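Local coordinates for protein apoptosis regulator Bcl-2 homolog (Canarypox virus, PDB 5WOS) that inhibits apoptosis of the host cell and binds the proapoptotic factors BAK1 and BAX, probably preventing their activation, and other BH3-containing proteins such as BIM, BID and PUMA, at residues Y16-N21 with Q140-G145; I22-F27 with L120-I125; E29-K34 with V105-K110; V62-D67 with I99-Y104. All blocks are in the same frame, centred on the assembly; numbering follows the deposited sequence.

Contact 1: Y16-N21 with Q140-G145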
loop_
_atom_site.group_PDB
_atom_site.type_symbol
_atom_site.label_atom_id
_atom_site.label_comp_id
_atom_site.label_asym_id
_atom_site.label_seq_id
_atom_site.Cartn_x
_atom_site.Cartn_y
_atom_site.Cartn_z
ATOM N N TYR A 16 5.204 13.611 -2.099
ATOM C CA TYR A 16 5.908 12.367 -1.803
ATOM C C TYR A 16 5.885 12.060 -0.313
ATOM O O TYR A 16 5.644 10.915 0.093
ATOM C CB TYR A 16 7.351 12.435 -2.311
ATOM C CG TYR A 16 8.164 11.205 -1.977
ATOM C CD1 TYR A 16 8.242 10.137 -2.860
ATOM C CD2 TYR A 16 8.846 11.108 -0.772
ATOM C CE1 TYR A 16 8.980 9.008 -2.555
ATOM C CE2 TYR A 16 9.584 9.984 -0.455
ATOM C CZ TYR A 16 9.649 8.936 -1.349
ATOM O OH TYR A 16 10.386 7.812 -1.041
ATOM N N TYR A 17 6.117 13.077 0.521
ATOM C CA TYR A 17 6.217 12.855 1.958
ATOM C C TYR A 17 4.850 12.872 2.628
ATOM O O TYR A 17 4.669 12.239 3.673
ATOM C CB TYR A 17 7.164 13.893 2.569
ATOM C CG TYR A 17 8.618 13.587 2.248
ATOM C CD1 TYR A 17 9.236 12.472 2.788
ATOM C CD2 TYR A 17 9.358 14.392 1.388
ATOM C CE1 TYR A 17 10.550 12.162 2.499
ATOM C CE2 TYR A 17 10.684 14.092 1.089
ATOM C CZ TYR A 17 11.273 12.974 1.648
ATOM O OH TYR A 17 12.587 12.664 1.363
ATOM N N THR A 18 3.870 13.560 2.038
ATOM C CA THR A 18 2.503 13.473 2.546
ATOM C C THR A 18 2.006 12.031 2.509
ATOM O O THR A 18 1.368 11.560 3.456
ATOM C CB THR A 18 1.570 14.385 1.737
ATOM O OG1 THR A 18 2.033 15.741 1.807
ATOM C CG2 THR A 18 0.145 14.332 2.292
ATOM N N ILE A 19 2.293 11.312 1.424
ATOM C CA ILE A 19 1.895 9.912 1.329
ATOM C C ILE A 19 2.808 9.034 2.178
ATOM O O ILE A 19 2.343 8.159 2.913
ATOM C CB ILE A 19 1.883 9.465 -0.146
ATOM C CG1 ILE A 19 0.633 10.006 -0.846
ATOM C CG2 ILE A 19 1.956 7.938 -0.274
ATOM C CD1 ILE A 19 0.938 11.013 -1.900
ATOM N N LEU A 20 4.122 9.260 2.095
ATOM C CA LEU A 20 5.075 8.403 2.795
ATOM C C LEU A 20 4.827 8.399 4.298
ATOM O O LEU A 20 4.918 7.350 4.943
ATOM C CB LEU A 20 6.502 8.857 2.484
ATOM C CG LEU A 20 7.642 8.127 3.201
ATOM C CD1 LEU A 20 7.814 6.706 2.682
ATOM C CD2 LEU A 20 8.928 8.910 3.045
ATOM N N ASN A 21 4.523 9.562 4.879
ATOM C CA ASN A 21 4.314 9.629 6.325
ATOM C C ASN A 21 3.258 8.627 6.783
ATOM O O ASN A 21 3.416 7.982 7.826
ATOM C CB ASN A 21 3.915 11.045 6.738
ATOM C CG ASN A 21 3.628 11.156 8.221
ATOM O OD1 ASN A 21 2.472 11.247 8.640
ATOM N ND2 ASN A 21 4.683 11.136 9.027
ATOM N N GLN A 140 -6.525 15.831 -6.164
ATOM C CA GLN A 140 -7.451 15.608 -5.063
ATOM C C GLN A 140 -6.904 16.127 -3.742
ATOM O O GLN A 140 -7.461 15.813 -2.685
ATOM C CB GLN A 140 -7.774 14.121 -4.935
ATOM C CG GLN A 140 -8.236 13.485 -6.223
ATOM C CD GLN A 140 -8.810 12.110 -6.009
ATOM O OE1 GLN A 140 -9.339 11.805 -4.939
ATOM N NE2 GLN A 140 -8.719 11.268 -7.028
ATOM N N ASN A 141 -5.829 16.911 -3.774
ATOM C CA ASN A 141 -5.157 17.342 -2.552
ATOM C C ASN A 141 -4.756 16.130 -1.717
ATOM O O ASN A 141 -4.931 16.100 -0.496
ATOM C CB ASN A 141 -6.036 18.302 -1.749
ATOM C CG ASN A 141 -5.278 18.988 -0.633
ATOM O OD1 ASN A 141 -4.049 19.008 -0.622
ATOM N ND2 ASN A 141 -6.010 19.556 0.316
ATOM N N CYS A 142 -4.230 15.108 -2.392
ATOM C CA CYS A 142 -3.713 13.894 -1.755
ATOM C C CYS A 142 -4.850 13.227 -0.992
ATOM O O CYS A 142 -5.883 12.913 -1.609
ATOM C CB CYS A 142 -2.486 14.265 -0.921
ATOM S SG CYS A 142 -1.072 14.807 -1.907
ATOM N N TRP A 143 -4.725 12.995 0.314
ATOM C CA TRP A 143 -5.687 12.164 1.025
ATOM C C TRP A 143 -7.055 12.814 1.172
ATOM O O TRP A 143 -7.999 12.128 1.581
ATOM C CB TRP A 143 -5.138 11.810 2.403
ATOM C CG TRP A 143 -3.776 11.196 2.364
ATOM C CD1 TRP A 143 -2.589 11.825 2.602
ATOM C CD2 TRP A 143 -3.455 9.829 2.079
ATOM N NE1 TRP A 143 -1.550 10.935 2.484
ATOM C CE2 TRP A 143 -2.055 9.702 2.164
ATOM C CE3 TRP A 143 -4.215 8.700 1.761
ATOM C CZ2 TRP A 143 -1.399 8.492 1.941
ATOM C CZ3 TRP A 143 -3.561 7.498 1.538
ATOM C CH2 TRP A 143 -2.169 7.404 1.631
ATOM N N ASP A 144 -7.193 14.103 0.857
ATOM C CA ASP A 144 -8.501 14.745 0.951
ATOM C C ASP A 144 -9.530 14.025 0.088
ATOM O O ASP A 144 -10.691 13.876 0.489
ATOM C CB ASP A 144 -8.395 16.214 0.545
ATOM C CG ASP A 144 -7.793 17.085 1.640
ATOM O OD1 ASP A 144 -7.588 16.582 2.765
ATOM O OD2 ASP A 144 -7.525 18.276 1.376
ATOM N N GLY A 145 -9.121 13.556 -1.092
ATOM C CA GLY A 145 -10.035 12.850 -1.969
ATOM C C GLY A 145 -10.544 11.548 -1.392
ATOM O O GLY A 145 -11.594 11.053 -1.821
#

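Contact 2: I22-F27 with L120-I125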
loop_
_atom_site.group_PDB
_atom_site.type_symbol
_atom_site.label_atom_id
_atom_site.label_comp_id
_atom_site.label_asym_id
_atom_site.label_seq_id
_atom_site.Cartn_x
_atom_site.Cartn_y
_atom_site.Cartn_z
ATOM N N ILE A 22 2.179 8.480 6.015
ATOM C CA ILE A 22 1.104 7.572 6.405
ATOM C C ILE A 22 1.492 6.122 6.148
ATOM O O ILE A 22 1.264 5.247 6.992
ATOM C CB ILE A 22 -0.188 7.963 5.667
ATOM C CG1 ILE A 22 -0.864 9.119 6.402
ATOM C CG2 ILE A 22 -1.145 6.779 5.545
ATOM C CD1 ILE A 22 -1.763 9.919 5.525
ATOM N N ILE A 23 2.072 5.838 4.980
ATOM C CA ILE A 23 2.482 4.472 4.675
ATOM C C ILE A 23 3.560 4.013 5.648
ATOM O O ILE A 23 3.525 2.884 6.151
ATOM C CB ILE A 23 2.964 4.374 3.216
ATOM C CG1 ILE A 23 1.846 4.784 2.254
ATOM C CG2 ILE A 23 3.443 2.957 2.913
ATOM C CD1 ILE A 23 2.269 4.826 0.807
ATOM N N GLN A 24 4.546 4.870 5.911
ATOM C CA GLN A 24 5.627 4.491 6.813
ATOM C C GLN A 24 5.089 4.109 8.187
ATOM O O GLN A 24 5.513 3.108 8.774
ATOM C CB GLN A 24 6.632 5.637 6.919
ATOM C CG GLN A 24 8.031 5.202 7.305
ATOM C CD GLN A 24 9.084 6.181 6.829
ATOM O OE1 GLN A 24 8.825 7.378 6.702
ATOM N NE2 GLN A 24 10.278 5.671 6.550
ATOM N N ASN A 25 4.138 4.880 8.707
ATOM C CA ASN A 25 3.630 4.605 10.045
ATOM C C ASN A 25 2.679 3.415 10.070
ATOM O O ASN A 25 2.640 2.689 11.070
ATOM C CB ASN A 25 2.948 5.853 10.610
ATOM C CG ASN A 25 3.937 6.809 11.257
ATOM O OD1 ASN A 25 4.328 6.625 12.408
ATOM N ND2 ASN A 25 4.346 7.835 10.519
ATOM N N TYR A 26 1.913 3.185 9.001
ATOM C CA TYR A 26 1.061 2.002 8.984
ATOM C C TYR A 26 1.898 0.729 8.928
ATOM O O TYR A 26 1.600 -0.249 9.624
ATOM C CB TYR A 26 0.084 2.053 7.813
ATOM C CG TYR A 26 -0.824 0.844 7.770
ATOM C CD1 TYR A 26 -0.714 -0.099 6.761
ATOM C CD2 TYR A 26 -1.772 0.635 8.760
ATOM C CE1 TYR A 26 -1.530 -1.208 6.731
ATOM C CE2 TYR A 26 -2.595 -0.465 8.736
ATOM C CZ TYR A 26 -2.468 -1.387 7.721
ATOM O OH TYR A 26 -3.289 -2.491 7.698
ATOM N N PHE A 27 2.948 0.717 8.107
ATOM C CA PHE A 27 3.837 -0.438 8.082
ATOM C C PHE A 27 4.437 -0.676 9.460
ATOM O O PHE A 27 4.418 -1.800 9.975
ATOM C CB PHE A 27 4.940 -0.240 7.036
ATOM C CG PHE A 27 4.468 -0.356 5.610
ATOM C CD1 PHE A 27 3.117 -0.420 5.299
ATOM C CD2 PHE A 27 5.385 -0.412 4.574
ATOM C CE1 PHE A 27 2.696 -0.529 3.986
ATOM C CE2 PHE A 27 4.969 -0.522 3.265
ATOM C CZ PHE A 27 3.624 -0.581 2.971
ATOM N N LEU A 120 12.931 -0.256 3.530
ATOM C CA LEU A 120 12.748 0.349 2.218
ATOM C C LEU A 120 11.329 0.255 1.677
ATOM O O LEU A 120 10.950 1.095 0.852
ATOM C CB LEU A 120 13.698 -0.299 1.202
ATOM C CG LEU A 120 15.169 -0.373 1.610
ATOM C CD1 LEU A 120 15.997 -0.937 0.463
ATOM C CD2 LEU A 120 15.695 0.992 2.043
ATOM N N MET A 121 10.543 -0.727 2.114
ATOM C CA MET A 121 9.221 -0.932 1.532
ATOM C C MET A 121 8.381 0.336 1.460
ATOM O O MET A 121 7.744 0.561 0.417
ATOM C CB MET A 121 8.471 -2.013 2.322
ATOM C CG MET A 121 8.922 -3.437 2.025
ATOM S SD MET A 121 8.770 -3.909 0.287
ATOM C CE MET A 121 6.997 -3.802 0.050
ATOM N N PRO A 122 8.318 1.182 2.492
ATOM C CA PRO A 122 7.514 2.410 2.361
ATOM C C PRO A 122 7.933 3.269 1.181
ATOM O O PRO A 122 7.081 3.710 0.397
ATOM C CB PRO A 122 7.742 3.115 3.704
ATOM C CG PRO A 122 8.114 2.019 4.652
ATOM C CD PRO A 122 8.897 1.038 3.840
ATOM N N ASP A 123 9.235 3.517 1.029
ATOM C CA ASP A 123 9.706 4.323 -0.090
ATOM C C ASP A 123 9.467 3.619 -1.418
ATOM O O ASP A 123 9.150 4.268 -2.421
ATOM C CB ASP A 123 11.187 4.641 0.093
ATOM C CG ASP A 123 11.435 5.680 1.168
ATOM O OD1 ASP A 123 11.014 6.843 0.990
ATOM O OD2 ASP A 123 12.045 5.329 2.198
ATOM N N ILE A 124 9.597 2.290 -1.443
ATOM C CA ILE A 124 9.489 1.553 -2.699
ATOM C C ILE A 124 8.079 1.656 -3.271
ATOM O O ILE A 124 7.903 1.865 -4.479
ATOM C CB ILE A 124 9.915 0.086 -2.502
ATOM C CG1 ILE A 124 11.412 0.012 -2.189
ATOM C CG2 ILE A 124 9.596 -0.743 -3.752
ATOM C CD1 ILE A 124 11.906 -1.376 -1.825
ATOM N N ILE A 125 7.053 1.497 -2.433
ATOM C CA ILE A 125 5.696 1.583 -2.961
ATOM C C ILE A 125 5.295 3.038 -3.169
ATOM O O ILE A 125 4.659 3.374 -4.172
ATOM C CB ILE A 125 4.689 0.826 -2.068
ATOM C CG1 ILE A 125 4.363 1.581 -0.779
ATOM C CG2 ILE A 125 5.209 -0.571 -1.736
ATOM C CD1 ILE A 125 3.144 1.018 -0.086
#

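Contact 3: E29-K34 with V105-K110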
loop_
_atom_site.group_PDB
_atom_site.type_symbol
_atom_site.label_atom_id
_atom_site.label_comp_id
_atom_site.label_asym_id
_atom_site.label_seq_id
_atom_site.Cartn_x
_atom_site.Cartn_y
_atom_site.Cartn_z
ATOM N N GLU A 29 3.226 0.290 12.383
ATOM C CA GLU A 29 2.181 -0.186 13.280
ATOM C C GLU A 29 1.798 -1.627 12.967
ATOM O O GLU A 29 1.551 -2.422 13.882
ATOM C CB GLU A 29 0.954 0.723 13.201
ATOM C CG GLU A 29 -0.182 0.282 14.132
ATOM C CD GLU A 29 -1.203 1.376 14.402
ATOM O OE1 GLU A 29 -0.944 2.544 14.044
ATOM O OE2 GLU A 29 -2.266 1.068 14.981
ATOM N N TYR A 30 1.755 -1.990 11.684
ATOM C CA TYR A 30 1.331 -3.339 11.331
ATOM C C TYR A 30 2.397 -4.373 11.665
ATOM O O TYR A 30 2.067 -5.525 11.964
ATOM C CB TYR A 30 0.981 -3.421 9.848
ATOM C CG TYR A 30 0.516 -4.802 9.454
ATOM C CD1 TYR A 30 -0.699 -5.296 9.907
ATOM C CD2 TYR A 30 1.295 -5.618 8.647
ATOM C CE1 TYR A 30 -1.128 -6.558 9.563
ATOM C CE2 TYR A 30 0.872 -6.883 8.297
ATOM C CZ TYR A 30 -0.343 -7.348 8.759
ATOM O OH TYR A 30 -0.778 -8.610 8.414
ATOM N N CYS A 31 3.671 -3.987 11.615
ATOM C CA CYS A 31 4.747 -4.932 11.889
ATOM C C CYS A 31 4.991 -5.101 13.383
ATOM O O CYS A 31 5.178 -6.227 13.859
ATOM C CB CYS A 31 6.024 -4.472 11.196
ATOM S SG CYS A 31 6.037 -4.777 9.419
ATOM N N THR A 32 4.997 -4.001 14.137
ATOM C CA THR A 32 5.284 -4.052 15.566
ATOM C C THR A 32 4.038 -4.201 16.424
ATOM O O THR A 32 4.147 -4.616 17.582
ATOM C CB THR A 32 6.026 -2.786 16.012
ATOM O OG1 THR A 32 5.150 -1.655 15.915
ATOM C CG2 THR A 32 7.258 -2.549 15.151
ATOM N N GLY A 33 2.863 -3.870 15.894
ATOM C CA GLY A 33 1.673 -3.847 16.718
ATOM C C GLY A 33 1.626 -2.704 17.704
ATOM O O GLY A 33 0.854 -2.762 18.666
ATOM N N LYS A 34 2.438 -1.670 17.498
ATOM C CA LYS A 34 2.472 -0.505 18.369
ATOM C C LYS A 34 1.729 0.659 17.729
ATOM O O LYS A 34 1.859 0.912 16.528
ATOM C CB LYS A 34 3.917 -0.098 18.675
ATOM C CG LYS A 34 4.604 -0.900 19.785
ATOM C CD LYS A 34 3.722 -1.096 21.022
ATOM C CE LYS A 34 3.130 0.215 21.565
ATOM N NZ LYS A 34 1.824 -0.006 22.247
ATOM N N VAL A 105 3.604 -7.810 2.784
ATOM C CA VAL A 105 4.951 -8.164 2.337
ATOM C C VAL A 105 5.982 -7.704 3.359
ATOM O O VAL A 105 6.898 -8.449 3.727
ATOM C CB VAL A 105 5.227 -7.563 0.947
ATOM C CG1 VAL A 105 6.725 -7.511 0.648
ATOM C CG2 VAL A 105 4.516 -8.370 -0.123
ATOM N N THR A 106 5.845 -6.464 3.830
ATOM C CA THR A 106 6.795 -5.928 4.799
ATOM C C THR A 106 6.857 -6.811 6.039
ATOM O O THR A 106 7.943 -7.187 6.494
ATOM C CB THR A 106 6.410 -4.493 5.167
ATOM O OG1 THR A 106 6.280 -3.708 3.974
ATOM C CG2 THR A 106 7.465 -3.859 6.052
ATOM N N LYS A 107 5.697 -7.156 6.602
ATOM C CA LYS A 107 5.679 -8.074 7.734
ATOM C C LYS A 107 6.325 -9.402 7.361
ATOM O O LYS A 107 7.092 -9.971 8.145
ATOM C CB LYS A 107 4.245 -8.297 8.216
ATOM C CG LYS A 107 4.090 -8.376 9.737
ATOM C CD LYS A 107 2.950 -9.306 10.132
ATOM C CE LYS A 107 2.352 -8.942 11.482
ATOM N NZ LYS A 107 3.368 -8.919 12.569
ATOM N N VAL A 108 6.049 -9.898 6.152
ATOM C CA VAL A 108 6.558 -11.205 5.741
ATOM C C VAL A 108 8.079 -11.186 5.674
ATOM O O VAL A 108 8.751 -12.094 6.179
ATOM C CB VAL A 108 5.931 -11.621 4.400
ATOM C CG1 VAL A 108 6.750 -12.724 3.723
ATOM C CG2 VAL A 108 4.502 -12.090 4.629
ATOM N N PHE A 109 8.648 -10.147 5.057
ATOM C CA PHE A 109 10.099 -10.012 5.055
ATOM C C PHE A 109 10.641 -9.735 6.448
ATOM O O PHE A 109 11.812 -10.019 6.717
ATOM C CB PHE A 109 10.531 -8.894 4.104
ATOM C CG PHE A 109 10.632 -9.316 2.667
ATOM C CD1 PHE A 109 11.265 -10.494 2.318
ATOM C CD2 PHE A 109 10.104 -8.523 1.663
ATOM C CE1 PHE A 109 11.364 -10.875 0.999
ATOM C CE2 PHE A 109 10.200 -8.902 0.345
ATOM C CZ PHE A 109 10.835 -10.078 0.013
ATOM N N LYS A 110 9.815 -9.185 7.334
ATOM C CA LYS A 110 10.254 -8.934 8.700
ATOM C C LYS A 110 10.336 -10.233 9.487
ATOM O O LYS A 110 11.318 -10.482 10.195
ATOM C CB LYS A 110 9.296 -7.953 9.373
ATOM C CG LYS A 110 9.602 -7.680 10.832
ATOM C CD LYS A 110 8.596 -6.717 11.410
ATOM C CE LYS A 110 8.881 -6.412 12.869
ATOM N NZ LYS A 110 8.813 -7.632 13.717
#

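Contact 4: V62-D67 with I99-Y104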
loop_
_atom_site.group_PDB
_atom_site.type_symbol
_atom_site.label_atom_id
_atom_site.label_comp_id
_atom_site.label_asym_id
_atom_site.label_seq_id
_atom_site.Cartn_x
_atom_site.Cartn_y
_atom_site.Cartn_z
ATOM N N VAL A 62 -5.261 -14.604 3.362
ATOM C CA VAL A 62 -5.021 -15.958 2.871
ATOM C C VAL A 62 -4.574 -15.927 1.415
ATOM O O VAL A 62 -3.598 -16.584 1.034
ATOM C CB VAL A 62 -6.284 -16.819 3.055
ATOM C CG1 VAL A 62 -6.079 -18.214 2.470
ATOM C CG2 VAL A 62 -6.653 -16.902 4.527
ATOM N N GLU A 63 -5.293 -15.183 0.573
ATOM C CA GLU A 63 -4.873 -15.044 -0.818
ATOM C C GLU A 63 -3.477 -14.446 -0.912
ATOM O O GLU A 63 -2.640 -14.920 -1.691
ATOM C CB GLU A 63 -5.880 -14.190 -1.590
ATOM C CG GLU A 63 -7.098 -14.959 -2.074
ATOM C CD GLU A 63 -6.738 -16.078 -3.040
ATOM O OE1 GLU A 63 -6.012 -15.809 -4.021
ATOM O OE2 GLU A 63 -7.166 -17.230 -2.808
ATOM N N PHE A 64 -3.206 -13.400 -0.128
ATOM C CA PHE A 64 -1.868 -12.820 -0.106
ATOM C C PHE A 64 -0.812 -13.873 0.216
ATOM O O PHE A 64 0.263 -13.890 -0.392
ATOM C CB PHE A 64 -1.801 -11.686 0.918
ATOM C CG PHE A 64 -2.579 -10.451 0.537
ATOM C CD1 PHE A 64 -3.172 -10.322 -0.709
ATOM C CD2 PHE A 64 -2.695 -9.402 1.437
ATOM C CE1 PHE A 64 -3.872 -9.177 -1.045
ATOM C CE2 PHE A 64 -3.394 -8.254 1.109
ATOM C CZ PHE A 64 -3.982 -8.140 -0.134
ATOM N N ARG A 65 -1.097 -14.748 1.186
ATOM C CA ARG A 65 -0.147 -15.792 1.571
ATOM C C ARG A 65 0.135 -16.753 0.423
ATOM O O ARG A 65 1.257 -17.258 0.289
ATOM C CB ARG A 65 -0.685 -16.561 2.777
ATOM C CG ARG A 65 0.314 -17.505 3.436
ATOM C CD ARG A 65 -0.356 -18.282 4.565
ATOM N NE ARG A 65 0.588 -18.695 5.605
ATOM C CZ ARG A 65 1.048 -19.933 5.793
ATOM N NH1 ARG A 65 1.902 -20.171 6.779
ATOM N NH2 ARG A 65 0.662 -20.935 5.012
ATOM N N LYS A 66 -0.870 -17.041 -0.405
ATOM C CA LYS A 66 -0.660 -17.948 -1.528
ATOM C C LYS A 66 0.114 -17.263 -2.645
ATOM O O LYS A 66 1.104 -17.804 -3.153
ATOM C CB LYS A 66 -2.003 -18.456 -2.045
ATOM C CG LYS A 66 -2.833 -19.168 -1.003
ATOM C CD LYS A 66 -4.060 -19.751 -1.653
ATOM C CE LYS A 66 -5.071 -20.223 -0.637
ATOM N NZ LYS A 66 -6.393 -20.423 -1.292
ATOM N N ASP A 67 -0.323 -16.065 -3.039
ATOM C CA ASP A 67 0.340 -15.341 -4.118
ATOM C C ASP A 67 1.794 -15.040 -3.777
ATOM O O ASP A 67 2.644 -14.978 -4.671
ATOM C CB ASP A 67 -0.406 -14.035 -4.409
ATOM C CG ASP A 67 -1.887 -14.241 -4.681
ATOM O OD1 ASP A 67 -2.263 -15.273 -5.281
ATOM O OD2 ASP A 67 -2.679 -13.360 -4.294
ATOM N N ILE A 99 -1.332 -0.603 -0.697
ATOM C CA ILE A 99 -0.744 -0.308 0.606
ATOM C C ILE A 99 -0.904 -1.500 1.538
ATOM O O ILE A 99 0.029 -1.876 2.258
ATOM C CB ILE A 99 -1.379 0.966 1.195
ATOM C CG1 ILE A 99 -1.063 2.174 0.307
ATOM C CG2 ILE A 99 -0.882 1.212 2.618
ATOM C CD1 ILE A 99 -1.949 3.383 0.579
ATOM N N ALA A 100 -2.089 -2.114 1.539
ATOM C CA ALA A 100 -2.330 -3.257 2.413
ATOM C C ALA A 100 -1.430 -4.428 2.040
ATOM O O ALA A 100 -0.753 -5.005 2.899
ATOM C CB ALA A 100 -3.801 -3.663 2.349
ATOM N N PHE A 101 -1.414 -4.796 0.756
ATOM C CA PHE A 101 -0.528 -5.863 0.303
ATOM C C PHE A 101 0.930 -5.501 0.544
ATOM O O PHE A 101 1.739 -6.360 0.916
ATOM C CB PHE A 101 -0.770 -6.154 -1.178
ATOM C CG PHE A 101 0.128 -7.224 -1.737
ATOM C CD1 PHE A 101 -0.158 -8.561 -1.534
ATOM C CD2 PHE A 101 1.258 -6.890 -2.464
ATOM C CE1 PHE A 101 0.664 -9.545 -2.044
ATOM C CE2 PHE A 101 2.082 -7.871 -2.978
ATOM C CZ PHE A 101 1.784 -9.200 -2.765
ATOM N N GLY A 102 1.289 -4.234 0.339
ATOM C CA GLY A 102 2.619 -3.790 0.715
ATOM C C GLY A 102 2.905 -4.027 2.186
ATOM O O GLY A 102 3.987 -4.496 2.551
ATOM N N ALA A 103 1.933 -3.716 3.049
ATOM C CA ALA A 103 2.107 -3.950 4.478
ATOM C C ALA A 103 2.353 -5.425 4.769
ATOM O O ALA A 103 3.236 -5.770 5.561
ATOM C CB ALA A 103 0.883 -3.452 5.245
ATOM N N TYR A 104 1.583 -6.312 4.134
ATOM C CA TYR A 104 1.756 -7.741 4.378
ATOM C C TYR A 104 3.155 -8.196 3.981
ATOM O O TYR A 104 3.830 -8.902 4.740
ATOM C CB TYR A 104 0.698 -8.545 3.621
ATOM C CG TYR A 104 0.855 -10.034 3.815
ATOM C CD1 TYR A 104 0.699 -10.602 5.069
ATOM C CD2 TYR A 104 1.177 -10.868 2.752
ATOM C CE1 TYR A 104 0.846 -11.961 5.263
ATOM C CE2 TYR A 104 1.327 -12.233 2.936
ATOM C CZ TYR A 104 1.161 -12.773 4.195
ATOM O OH TYR A 104 1.308 -14.125 4.396
#

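Contact 1: Y16-N21 with Q140-G145
In the all-helical Bcl-2 fold, the segment that follows helix 121-138 folds back onto helix 14-32, and here Trp143 lays the edge of its indole against Thr18 and Ile19. Its NE1 donates to the backbone O of Thr18 at 3.1 Å, with an N-H...O angle of 164°. The acceptor lies close to the plane of the indole, yet the donor stands above the carbonyl plane, 60° out of it. Alongside this bond CG2 of Thr18 reaches CD1 of Trp143 at 3.7 Å; this methyl is anti to the backbone N, which leaves OG1 to bond back to the O of Glu14. The benzene half of the indole meets Ile19, whose CA comes to 3.6 Å from CZ2 of Trp143 and whose CG1 packs beside the same carbon. Cys142 adds a looser touch, SG to Ile19 CD1 at 4.3 Å. It directly follows Asn141, the C-prime residue, with positive phi, of the Schellman motif that ends helix 121-138. Trp143 lies between two helices, also touching Ile22 of helix 14-32 and Thr45 and Val49 of helix 43-69, while Ile19 also packs on Thr126 and Leu137 of helix 121-138.

Contact 2: I22-F27 with L120-I125
Phe27 and Ile23, one turn apart on helix 14-32, pack against Met121, Pro122 and Ile125 in the first turns of helix 121-138. The two short helical segments run roughly antiparallel, their directions 141° apart and their axes 9.0 Å from each other at closest approach. CG of Phe27 is anti to its own carbonyl carbon (chi1 -73°), a setting that carries the ring across to the other helix. There CD2 of Phe27 lies 3.7 Å from CG of Pro122. CE2 of Phe27 is 3.9 Å from CB of Met121. At the far end of the ring, CZ of Phe27 meets CD1 of Ile125 at 3.5 Å. All three partners approach the ring obliquely. Within its own helix the same ring has CG2 of Ile23 over one face, offset toward the rim.

That methyl also works across the interface, 3.6 Å from CD1 of Ile125. Ile125 reaches it with CG1 held between the backbone N and the carbonyl carbon (chi1 75°), and the nearly extended second torsion sends CD1 out to both Ile23 and Phe27. Beside this cluster the pyrrolidine of Pro122 rests on the backbone of Gln24, CB of Pro122 being 4.0 Å from CA of Gln24. The Gln24 side chain crosses that of Pro122 at about a right angle, CG to CG 4.1 Å.

Ala103 and Thr106 of helix 92-112 also touch Phe27, and Ile78 packs on Met121 and Ile125. No hydrogen bond links the two segments, so their cohesion comes from apolar side chains fitted together, consistent with the hydrophobic interior of a Bcl-2 helical bundle.

Contact 3: E29-K34 with V105-K110
Lys107 lies across the ring of Tyr30, its aliphatic chain meeting the aromatic side chain at about a right angle. CB and CD of Lys107 each come to 3.7 Å from CE2 of Tyr30, and CE stands over one face, offset toward the rim. The last torsion, about the CD-CE bond (chi4 -56°), turns NZ of Lys107 toward the backbone O of Cys31, 3.5 Å away in a weak hydrogen bond. Any cation-pi attraction to Tyr30 is weak at best, because NZ is 5.5 Å from the ring centroid.

Cys31 packs between Lys110 and the backbone of Lys107. Its CB is 3.4 Å from CD of Lys110, whose chain is extended as far as CE, and its SG lies 3.7 Å from the backbone N of Lys107 and 3.8 Å from CG2 of Thr106. The contact joins the C-terminal end of helix 14-32 to helix 92-112 within the Bcl-2 helical bundle. Just past Cys31 the first helix ends: Gly33 leaves helical geometry with positive phi, and OG1 of Thr32 accepts from the backbone N of Lys34 in an ST turn.

Further out, Tyr30 rests on Leu57 and Ile61, so the ring has helix 43-69 as well as Lys107 for neighbours. Glu111 makes a long, weak ion pair with NZ of Lys107. OG1 of Thr106 is bonded to the O of Gly102 one turn earlier, leaving its methyl to face the sulfur, and Thr106 and Lys110 both touch Val118 in the loop leading to helix 121-138.

Contact 4: V62-D67 with I99-Y104
Aromatic interactions dominate where Phe64 of helix 43-69 meets helix 92-112. Phe101 turns an edge to the face of Phe64 in a T-shaped pair, the ring planes 81° apart and the centroids separated by 5.0 Å. CD1 of Phe101 stands over the centre of the Phe64 ring, and CB of Phe101 makes a CH-pi contact with the same ring, 4.2 Å from its centroid. CG of Phe101 is anti to the backbone N (chi1 179°), a setting that swings its CD1 edge over Phe64, beside CB.

Aliphatic-to-aromatic packing comes from Tyr104, one turn on. It slides past Phe64 in the opposite direction, with its CD2 3.6 Å from CB of Phe64. The phenol end continues to Arg65, where OH of Tyr104 lies 3.5 Å from CB of Arg65; the arginine then leads away.

No hydrogen bond joins the segments, whose axes come no closer than 10.9 Å and are inclined at 62°, a gap bridged by large side chains. Phe64 and Phe101 also pack on apolar side chains of the bound peptide, and Asp67 makes a weak hydrogen bond to it. The aromatic pair therefore lines part of the peptide-binding groove with apolar surface, consistent with the BH3-binding groove of the Bcl-2 family.

In the fold
Contacts 1, 2 and 3 follow one another along helix 14-32, joining it to the C-terminal segment, helix 121-138 and helix 92-112 in turn. Contact 2 is the most central and has no hydrogen bond across it, relying on apolar packing; contacts 1 and 3 lie on opposite sides of the chain's centre. Contact 1 is buried and carries one indole-to-carbonyl bond, whereas contact 3 is partly exposed and relies on lysine chains with a weak bond. Contact 4 shares helix 92-112 with contact 3 and is also buried, but it is aromatic and adjoins the bound peptide. Phe27 of contact 2 touches Thr106 of contact 3 and Ala103 in the 99-104 segment, making these interfaces continuous.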